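Local coordinates for protein separin (Saccharomyces cerevisiae, PDB 5U1T) that cleaves the Scc1 subunit of cohesin at the onset of anaphase, as a caspase-like cysteine protease that securin keeps inactive during most of the cell cycle, at residues 1427-1432 with 1543-1548; 1570-1575 with 1583-1588; 1473-1478 with 1511-1516. All blocks are in the same frame, centred on the assembly; numbering follows the deposited sequence.

Contact 1: 1427-1432 with 1543-1548; sequences SKFKGM and ELFEKM
Phe1429 and Phe1545 meet between two helices and carry this contact. The closest approach is Phe1429 CE1 to Phe1545 CE2, 3.5 Å. The two side chains cross at about a right angle. Phe1429 CE1 arrives at the edge of the Phe1545 ring, near its plane, while Phe1545 CE2 meets the Phe1429 ring obliquely. The centroids of the Phe1429 and Phe1545 rings are 5.9 Å apart, with the planes at 80°. A first torsion that sets CG beside the backbone N, chi1 -69° in Phe1429 and -61° in Phe1545, sends each ring toward the other helix. The pair joins helix 1423-1436 to helix 1534-1548 in the caspase-like alpha/beta domain. Each helix follows a strand of the mixed six-stranded sheet, 1412-1416 and 1524-1528. Phe1550 and Leu1495 also touch Phe1545. The remainder is looser. Met1432 points toward the other helix, but Met1432 SD stays 4.6 Å from Phe1545 CD2, and the side chain also touches Arg1551. Glu1546 is exposed, and its end leads away from helix 1423-1436. It pairs with Lys1547 on its own helix, Glu1546 OE1 to Lys1547 NZ 3.4 Å.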
loop_
_atom_site.group_PDB
_atom_site.type_symbol
_atom_site.label_atom_id
_atom_site.label_comp_id
_atom_site.label_asym_id
_atom_site.label_seq_id
_atom_site.Cartn_x
_atom_site.Cartn_y
_atom_site.Cartn_z
ATOM N N SER A 1427 35.377 37.080 -30.355
ATOM C CA SER A 1427 36.170 38.024 -31.154
ATOM C C SER A 1427 35.730 38.066 -32.607
ATOM O O SER A 1427 35.612 39.146 -33.191
ATOM C CB SER A 1427 37.662 37.678 -31.108
ATOM O OG SER A 1427 38.135 37.553 -29.779
ATOM N N LYS A 1428 35.494 36.892 -33.186
ATOM C CA LYS A 1428 35.159 36.803 -34.603
ATOM C C LYS A 1428 33.805 37.407 -34.935
ATOM O O LYS A 1428 33.667 38.096 -35.940
ATOM C CB LYS A 1428 35.185 35.348 -35.084
ATOM C CG LYS A 1428 36.571 34.733 -35.074
ATOM C CD LYS A 1428 36.555 33.293 -35.531
ATOM C CE LYS A 1428 37.963 32.712 -35.533
ATOM N NZ LYS A 1428 37.967 31.283 -35.958
ATOM N N PHE A 1429 32.807 37.161 -34.098
ATOM C CA PHE A 1429 31.442 37.524 -34.461
ATOM C C PHE A 1429 30.937 38.799 -33.799
ATOM O O PHE A 1429 29.892 39.324 -34.193
ATOM C CB PHE A 1429 30.506 36.361 -34.142
ATOM C CG PHE A 1429 30.718 35.178 -35.029
ATOM C CD1 PHE A 1429 30.153 35.139 -36.296
ATOM C CD2 PHE A 1429 31.509 34.119 -34.616
ATOM C CE1 PHE A 1429 30.354 34.050 -37.128
ATOM C CE2 PHE A 1429 31.718 33.021 -35.450
ATOM C CZ PHE A 1429 31.137 32.987 -36.705
ATOM N N LYS A 1430 31.687 39.286 -32.809
ATOM C CA LYS A 1430 31.375 40.530 -32.101
ATOM C C LYS A 1430 30.968 41.600 -33.101
ATOM O O LYS A 1430 29.925 42.236 -32.957
ATOM C CB LYS A 1430 32.582 40.989 -31.269
ATOM C CG LYS A 1430 32.299 42.092 -30.264
ATOM C CD LYS A 1430 33.469 42.318 -29.286
ATOM C CE LYS A 1430 33.752 41.070 -28.439
ATOM N NZ LYS A 1430 34.333 41.401 -27.095
ATOM N N GLY A 1431 31.786 41.741 -34.140
ATOM C CA GLY A 1431 31.587 42.721 -35.193
ATOM C C GLY A 1431 30.229 42.734 -35.870
ATOM O O GLY A 1431 29.466 43.682 -35.685
ATOM N N MET A 1432 29.929 41.695 -36.653
ATOM C CA MET A 1432 28.687 41.645 -37.432
ATOM C C MET A 1432 27.412 41.660 -36.574
ATOM O O MET A 1432 26.423 42.303 -36.939
ATOM C CB MET A 1432 28.680 40.408 -38.338
ATOM C CG MET A 1432 27.319 40.074 -38.931
ATOM S SD MET A 1432 27.293 38.474 -39.758
ATOM C CE MET A 1432 28.087 38.900 -41.308
ATOM N N GLU A 1543 31.199 31.135 -43.083
ATOM C CA GLU A 1543 30.892 30.793 -44.459
ATOM C C GLU A 1543 29.395 30.599 -44.695
ATOM O O GLU A 1543 28.863 30.979 -45.741
ATOM C CB GLU A 1543 31.659 29.534 -44.855
ATOM C CG GLU A 1543 31.487 29.140 -46.305
ATOM C CD GLU A 1543 32.078 30.147 -47.283
ATOM O OE1 GLU A 1543 32.823 31.058 -46.849
ATOM O OE2 GLU A 1543 31.804 30.012 -48.502
ATOM N N LEU A 1544 28.727 30.013 -43.710
ATOM C CA LEU A 1544 27.300 29.736 -43.784
ATOM C C LEU A 1544 26.494 31.025 -43.917
ATOM O O LEU A 1544 25.627 31.146 -44.788
ATOM C CB LEU A 1544 26.871 28.949 -42.541
ATOM C CG LEU A 1544 25.532 28.212 -42.483
ATOM C CD1 LEU A 1544 24.451 29.089 -41.911
ATOM C CD2 LEU A 1544 25.138 27.701 -43.851
ATOM N N PHE A 1545 26.804 31.985 -43.047
ATOM C CA PHE A 1545 26.176 33.304 -43.056
ATOM C C PHE A 1545 26.402 34.048 -44.372
ATOM O O PHE A 1545 25.473 34.636 -44.938
ATOM C CB PHE A 1545 26.713 34.165 -41.907
ATOM C CG PHE A 1545 26.463 33.600 -40.534
ATOM C CD1 PHE A 1545 25.371 32.793 -40.277
ATOM C CD2 PHE A 1545 27.323 33.896 -39.490
ATOM C CE1 PHE A 1545 25.151 32.288 -39.008
ATOM C CE2 PHE A 1545 27.103 33.391 -38.223
ATOM C CZ PHE A 1545 26.019 32.589 -37.986
ATOM N N GLU A 1546 27.644 34.045 -44.850
ATOM C CA GLU A 1546 27.978 34.795 -46.047
ATOM C C GLU A 1546 27.263 34.231 -47.267
ATOM O O GLU A 1546 26.722 34.991 -48.070
ATOM C CB GLU A 1546 29.487 34.813 -46.272
ATOM C CG GLU A 1546 29.987 36.147 -46.820
ATOM C CD GLU A 1546 29.642 36.357 -48.299
ATOM O OE1 GLU A 1546 29.373 35.347 -49.013
ATOM O OE2 GLU A 1546 29.654 37.537 -48.749
ATOM N N LYS A 1547 27.239 32.907 -47.403
ATOM C CA LYS A 1547 26.586 32.287 -48.557
ATOM C C LYS A 1547 25.053 32.463 -48.521
ATOM O O LYS A 1547 24.406 32.536 -49.578
ATOM C CB LYS A 1547 26.955 30.796 -48.653
ATOM C CG LYS A 1547 28.400 30.510 -49.085
ATOM C CD LYS A 1547 28.545 30.417 -50.609
ATOM C CE LYS A 1547 29.835 31.072 -51.120
ATOM N NZ LYS A 1547 29.849 32.572 -50.954
ATOM N N MET A 1548 24.489 32.473 -47.326
ATOM C CA MET A 1548 23.055 32.633 -47.179
ATOM C C MET A 1548 22.644 34.089 -47.306
ATOM O O MET A 1548 21.495 34.386 -47.602
ATOM C CB MET A 1548 22.560 32.032 -45.865
ATOM C CG MET A 1548 21.187 31.386 -45.980
ATOM S SD MET A 1548 20.812 30.220 -44.675
ATOM C CE MET A 1548 22.448 30.073 -44.012
#

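Contact 2: 1570-1575 with 1583-1588; sequences KSRGVC and AAPVIY
Arg1572 extends from segment 1570-1575, at or just beyond helix 1564-1571, to the backbone at the start of strand 1585-1589, where it meets Pro1585. Arg1572 NE donates a hydrogen bond to Gly1582 O, just before the strand segment. Arg1572 NH2 lies beside Pro1585 O, with the oxygen at the edge of the guanidinium and near its plane. That pair is modelled too close, so the placing of NH2 is doubtful. Ala1583 O is farther off, and its relation to NH2 is doubtful too. The chain of Arg1572 bends at chi3, a bend as uncertain as the placing of the guanidinium.

Apolar packing is slight between the segments. The Pro1585 ring rests on Phe1540 of helix 1534-1548 and on Asn1528 of strand 1524-1528.

Backbone bonds shape both partners. Cys1575 N bonds to Arg1572 O at 3.1 Å, which closes a turn. Ala1584, Val1586 and Tyr1588 pair with Leu1529, Gly1527 and Val1525. This places 1585-1589 antiparallel to 1524-1528 in the sheet of the caspase-like domain. Ile1587 also bonds to Arg1384 in strand 1382-1385. The side chain of Pro1585 is about 11 Å from that of Cys1497, the active-site cysteine by similarity.

The acceptors near the arginine are backbone oxygens, not side chains. Pro1585 O may also feel the positive charge, but the model does not settle this. The firm bond is the one from Arg1572 NE to Gly1582 O, and it ties segment 1570-1575 to the approach of the strand.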
loop_
_atom_site.group_PDB
_atom_site.type_symbol
_atom_site.label_atom_id
_atom_site.label_comp_id
_atom_site.label_asym_id
_atom_site.label_seq_id
_atom_site.Cartn_x
_atom_site.Cartn_y
_atom_site.Cartn_z
ATOM N N LYS A 1570 27.728 23.604 -49.280
ATOM C CA LYS A 1570 28.826 24.328 -49.900
ATOM C C LYS A 1570 29.813 24.815 -48.827
ATOM O O LYS A 1570 30.951 25.128 -49.138
ATOM C CB LYS A 1570 28.293 25.502 -50.739
ATOM C CG LYS A 1570 28.996 25.713 -52.103
ATOM C CD LYS A 1570 29.048 24.428 -52.958
ATOM C CE LYS A 1570 29.472 24.706 -54.415
ATOM N NZ LYS A 1570 30.611 25.684 -54.499
ATOM N N SER A 1571 29.393 24.851 -47.565
ATOM C CA SER A 1571 30.237 25.395 -46.494
ATOM C C SER A 1571 30.991 24.353 -45.673
ATOM O O SER A 1571 31.848 24.711 -44.869
ATOM C CB SER A 1571 29.400 26.242 -45.526
ATOM O OG SER A 1571 28.843 27.371 -46.169
ATOM N N ARG A 1572 30.659 23.074 -45.841
ATOM C CA ARG A 1572 31.344 22.028 -45.090
ATOM C C ARG A 1572 32.858 22.069 -45.350
ATOM O O ARG A 1572 33.664 22.012 -44.412
ATOM C CB ARG A 1572 30.771 20.643 -45.435
ATOM C CG ARG A 1572 29.290 20.485 -45.107
ATOM C CD ARG A 1572 28.825 19.040 -45.157
ATOM N NE ARG A 1572 28.032 18.729 -43.969
ATOM C CZ ARG A 1572 26.705 18.680 -43.937
ATOM N NH1 ARG A 1572 25.997 18.892 -45.040
ATOM N NH2 ARG A 1572 26.092 18.411 -42.805
ATOM N N GLY A 1573 33.229 22.212 -46.623
ATOM C CA GLY A 1573 34.616 22.144 -47.039
ATOM C C GLY A 1573 35.609 23.099 -46.387
ATOM O O GLY A 1573 36.812 22.827 -46.422
ATOM N N VAL A 1574 35.144 24.203 -45.796
ATOM C CA VAL A 1574 36.070 25.159 -45.192
ATOM C C VAL A 1574 36.749 24.589 -43.948
ATOM O O VAL A 1574 37.815 25.056 -43.556
ATOM C CB VAL A 1574 35.377 26.491 -44.820
ATOM C CG1 VAL A 1574 34.855 27.178 -46.062
ATOM C CG2 VAL A 1574 34.262 26.262 -43.819
ATOM N N CYS A 1575 36.157 23.588 -43.334
ATOM C CA CYS A 1575 36.731 23.021 -42.136
ATOM C C CYS A 1575 37.989 22.256 -42.427
ATOM O O CYS A 1575 38.076 21.593 -43.425
ATOM C CB CYS A 1575 35.734 22.088 -41.479
ATOM S SG CYS A 1575 34.236 22.853 -40.869
ATOM N N ALA A 1583 31.268 17.254 -40.924
ATOM C CA ALA A 1583 30.127 16.350 -41.063
ATOM C C ALA A 1583 29.133 16.531 -39.927
ATOM O O ALA A 1583 28.064 15.918 -39.915
ATOM C CB ALA A 1583 30.594 14.897 -41.120
ATOM N N ALA A 1584 29.502 17.378 -38.970
ATOM C CA ALA A 1584 28.716 17.574 -37.765
ATOM C C ALA A 1584 27.415 18.362 -37.987
ATOM O O ALA A 1584 26.382 18.003 -37.421
ATOM C CB ALA A 1584 29.568 18.249 -36.712
ATOM N N PRO A 1585 27.454 19.443 -38.797
ATOM C CA PRO A 1585 26.185 20.177 -38.935
ATOM C C PRO A 1585 25.103 19.436 -39.705
ATOM O O PRO A 1585 25.429 18.709 -40.629
ATOM C CB PRO A 1585 26.592 21.459 -39.672
ATOM C CG PRO A 1585 27.970 21.256 -40.116
ATOM C CD PRO A 1585 28.600 20.252 -39.248
ATOM N N VAL A 1586 23.842 19.631 -39.299
ATOM C CA VAL A 1586 22.662 18.985 -39.885
ATOM C C VAL A 1586 21.442 19.913 -39.753
ATOM O O VAL A 1586 21.407 20.741 -38.857
ATOM C CB VAL A 1586 22.386 17.609 -39.204
ATOM C CG1 VAL A 1586 22.237 17.762 -37.678
ATOM C CG2 VAL A 1586 21.185 16.914 -39.823
ATOM N N ILE A 1587 20.471 19.806 -40.658
ATOM C CA ILE A 1587 19.248 20.612 -40.624
ATOM C C ILE A 1587 17.979 19.767 -40.493
ATOM O O ILE A 1587 17.831 18.765 -41.183
ATOM C CB ILE A 1587 19.072 21.448 -41.893
ATOM C CG1 ILE A 1587 20.318 22.261 -42.223
ATOM C CG2 ILE A 1587 17.879 22.362 -41.763
ATOM C CD1 ILE A 1587 20.322 22.770 -43.673
ATOM N N TYR A 1588 17.055 20.169 -39.627
ATOM C CA TYR A 1588 15.727 19.562 -39.603
ATOM C C TYR A 1588 14.669 20.612 -39.973
ATOM O O TYR A 1588 14.824 21.791 -39.634
ATOM C CB TYR A 1588 15.423 18.949 -38.233
ATOM C CG TYR A 1588 16.021 17.575 -37.987
ATOM C CD1 TYR A 1588 17.356 17.432 -37.656
ATOM C CD2 TYR A 1588 15.238 16.428 -38.055
ATOM C CE1 TYR A 1588 17.901 16.194 -37.405
ATOM C CE2 TYR A 1588 15.777 15.185 -37.811
ATOM C CZ TYR A 1588 17.114 15.074 -37.491
ATOM O OH TYR A 1588 17.679 13.844 -37.248
#

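Contact 3: 1473-1478 with 1511-1516; sequences GGEQYV and TGTIYT
The carboxylate of Glu1475 is the flat group that meets Thr1513. Thr1513 OG1 donates to Glu1475 OE2 at 2.8 Å, on the anti side and 16° out of the carboxylate plane. A second donor comes from above that plane, 39° out of it: Gly1473 N, 2.6 Å from Glu1475 OE2. The other flat group is the Tyr1477 ring. Gln1476 CG lies over the centre of one face of it.

The Glu1475 chain bends at chi2 (83°), which folds the carboxylate back over its own loop and brings OE2 to Gly1473 N. Thr1513 turns OG1 to this oxygen, while its CG2 packs 4.0 Å from Gly1473 CA. The glycine suits this place, since a CB would collide with Thr1513 CG2. Gly1473 O in turn bonds to Tyr1517 OH.

The 1473-1478 loop follows strand 1465-1469. It is glycine-rich, consistent with the His-Gly region of clan CD peptidases. Gly1512 is the N-cap of helix 1513-1519, and Thr1513 is the first residue of that helix. Thr1516 OG1 bonds back to Thr1513 O at 3.0 Å. The Glu1475 side chain is about 9 Å from that of Cys1497, the active-site residue by similarity. Glu1475 also makes backbone hydrogen bonds to the other protein chain, probably securin.

Replacing Glu1475 by an alanine removes the shared acceptor, and would probably leave Gly1473 N and Thr1513 OG1 without a mate and the loop less tied to the helix. One carboxylate oxygen takes both bonds. It bridges the loop backbone to the helix start, consistent with a held loop shape, near the active-site cysteine assigned by similarity and the bound partner chain.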
loop_
_atom_site.group_PDB
_atom_site.type_symbol
_atom_site.label_atom_id
_atom_site.label_comp_id
_atom_site.label_asym_id
_atom_site.label_seq_id
_atom_site.Cartn_x
_atom_site.Cartn_y
_atom_site.Cartn_z
ATOM N N GLY A 1473 22.265 23.680 -27.209
ATOM C CA GLY A 1473 21.216 24.494 -27.781
ATOM C C GLY A 1473 20.505 25.332 -26.737
ATOM O O GLY A 1473 19.356 25.737 -26.931
ATOM N N GLY A 1474 21.186 25.582 -25.623
ATOM C CA GLY A 1474 20.698 26.511 -24.617
ATOM C C GLY A 1474 19.850 25.896 -23.517
ATOM O O GLY A 1474 19.103 26.609 -22.835
ATOM N N GLU A 1475 19.970 24.578 -23.350
ATOM C CA GLU A 1475 19.248 23.830 -22.324
ATOM C C GLU A 1475 19.552 24.365 -20.928
ATOM O O GLU A 1475 18.705 24.334 -20.027
ATOM C CB GLU A 1475 19.611 22.346 -22.391
ATOM C CG GLU A 1475 19.705 21.790 -23.790
ATOM C CD GLU A 1475 21.052 22.066 -24.445
ATOM O OE1 GLU A 1475 22.009 22.461 -23.738
ATOM O OE2 GLU A 1475 21.152 21.890 -25.673
ATOM N N GLN A 1476 20.776 24.846 -20.759
ATOM C CA GLN A 1476 21.243 25.334 -19.478
ATOM C C GLN A 1476 20.605 26.692 -19.113
ATOM O O GLN A 1476 20.765 27.174 -17.992
ATOM C CB GLN A 1476 22.776 25.427 -19.487
ATOM C CG GLN A 1476 23.357 26.379 -20.543
ATOM C CD GLN A 1476 23.633 25.718 -21.890
ATOM O OE1 GLN A 1476 22.747 25.132 -22.506
ATOM N NE2 GLN A 1476 24.872 25.815 -22.347
ATOM N N TYR A 1477 19.867 27.288 -20.050
ATOM C CA TYR A 1477 19.212 28.578 -19.819
ATOM C C TYR A 1477 17.695 28.522 -20.017
ATOM O O TYR A 1477 17.009 29.505 -19.770
ATOM C CB TYR A 1477 19.797 29.663 -20.743
ATOM C CG TYR A 1477 21.305 29.664 -20.812
ATOM C CD1 TYR A 1477 22.078 29.734 -19.656
ATOM C CD2 TYR A 1477 21.954 29.558 -22.028
ATOM C CE1 TYR A 1477 23.457 29.723 -19.717
ATOM C CE2 TYR A 1477 23.326 29.542 -22.100
ATOM C CZ TYR A 1477 24.073 29.628 -20.947
ATOM O OH TYR A 1477 25.445 29.608 -21.030
ATOM N N VAL A 1478 17.165 27.396 -20.474
ATOM C CA VAL A 1478 15.722 27.274 -20.658
ATOM C C VAL A 1478 15.322 25.815 -20.731
ATOM O O VAL A 1478 15.959 25.019 -21.416
ATOM C CB VAL A 1478 15.243 27.999 -21.919
ATOM C CG1 VAL A 1478 15.994 27.510 -23.143
ATOM C CG2 VAL A 1478 13.743 27.853 -22.091
ATOM N N THR A 1511 16.149 11.323 -27.083
ATOM C CA THR A 1511 15.794 12.712 -27.345
ATOM C C THR A 1511 16.975 13.635 -27.208
ATOM O O THR A 1511 18.063 13.228 -26.793
ATOM C CB THR A 1511 14.681 13.246 -26.418
ATOM O OG1 THR A 1511 14.215 14.507 -26.937
ATOM C CG2 THR A 1511 15.196 13.423 -24.959
ATOM N N GLY A 1512 16.720 14.892 -27.530
ATOM C CA GLY A 1512 17.756 15.885 -27.676
ATOM C C GLY A 1512 17.074 17.162 -28.107
ATOM O O GLY A 1512 15.863 17.195 -28.343
ATOM N N THR A 1513 17.829 18.237 -28.033
ATOM C CA THR A 1513 17.378 19.587 -28.273
ATOM C C THR A 1513 16.658 19.818 -29.554
ATOM O O THR A 1513 15.808 20.658 -29.683
ATOM C CB THR A 1513 18.601 20.478 -28.277
ATOM O OG1 THR A 1513 19.293 20.309 -27.044
ATOM C CG2 THR A 1513 18.207 21.884 -28.426
ATOM N N ILE A 1514 17.037 19.031 -30.507
ATOM C CA ILE A 1514 16.545 19.076 -31.863
ATOM C C ILE A 1514 15.029 18.782 -31.996
ATOM O O ILE A 1514 14.282 19.569 -32.581
ATOM C CB ILE A 1514 17.367 18.086 -32.667
ATOM C CG1 ILE A 1514 16.804 17.959 -34.069
ATOM C CG2 ILE A 1514 17.567 16.752 -31.849
ATOM C CD1 ILE A 1514 17.065 19.176 -34.798
ATOM N N TYR A 1515 14.586 17.710 -31.373
ATOM C CA TYR A 1515 13.186 17.337 -31.394
ATOM C C TYR A 1515 12.340 18.312 -30.616
ATOM O O TYR A 1515 11.181 18.509 -30.929
ATOM C CB TYR A 1515 12.983 15.975 -30.747
ATOM C CG TYR A 1515 13.291 14.786 -31.604
ATOM C CD1 TYR A 1515 13.586 14.921 -32.934
ATOM C CD2 TYR A 1515 13.297 13.525 -31.068
ATOM C CE1 TYR A 1515 13.878 13.825 -33.706
ATOM C CE2 TYR A 1515 13.585 12.428 -31.830
ATOM C CZ TYR A 1515 13.869 12.587 -33.145
ATOM O OH TYR A 1515 14.146 11.489 -33.892
ATOM N N THR A 1516 12.903 18.899 -29.576
ATOM C CA THR A 1516 12.133 19.831 -28.786
ATOM C C THR A 1516 11.782 21.068 -29.586
ATOM O O THR A 1516 10.660 21.521 -29.533
ATOM C CB THR A 1516 12.795 20.177 -27.455
ATOM O OG1 THR A 1516 13.707 21.245 -27.644
ATOM C CG2 THR A 1516 13.531 19.014 -26.928
#

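Overall arrangement
Contacts 1 and 2 are buried, while contact 3 is partly buried and is the one that the second protein chain reaches. Contacts 1 and 2 share a neighbourhood. Helix 1534-1548 packs on helix 1564-1571 through Glu1543 and Ser1571, and the centres of contacts 1 and 2 are about 15 Å apart. Contact 3 lies about 23 Å from contact 1 and 20 Å from contact 2, centre to centre. Tyr1588 packs on Ile1514 and so links contact 2 to contact 3. The chemistry changes with place: aromatic between two helices in contact 1, an arginine bonded to a backbone carbonyl beside a strand in contact 2, and a carboxylate with two donors in contact 3.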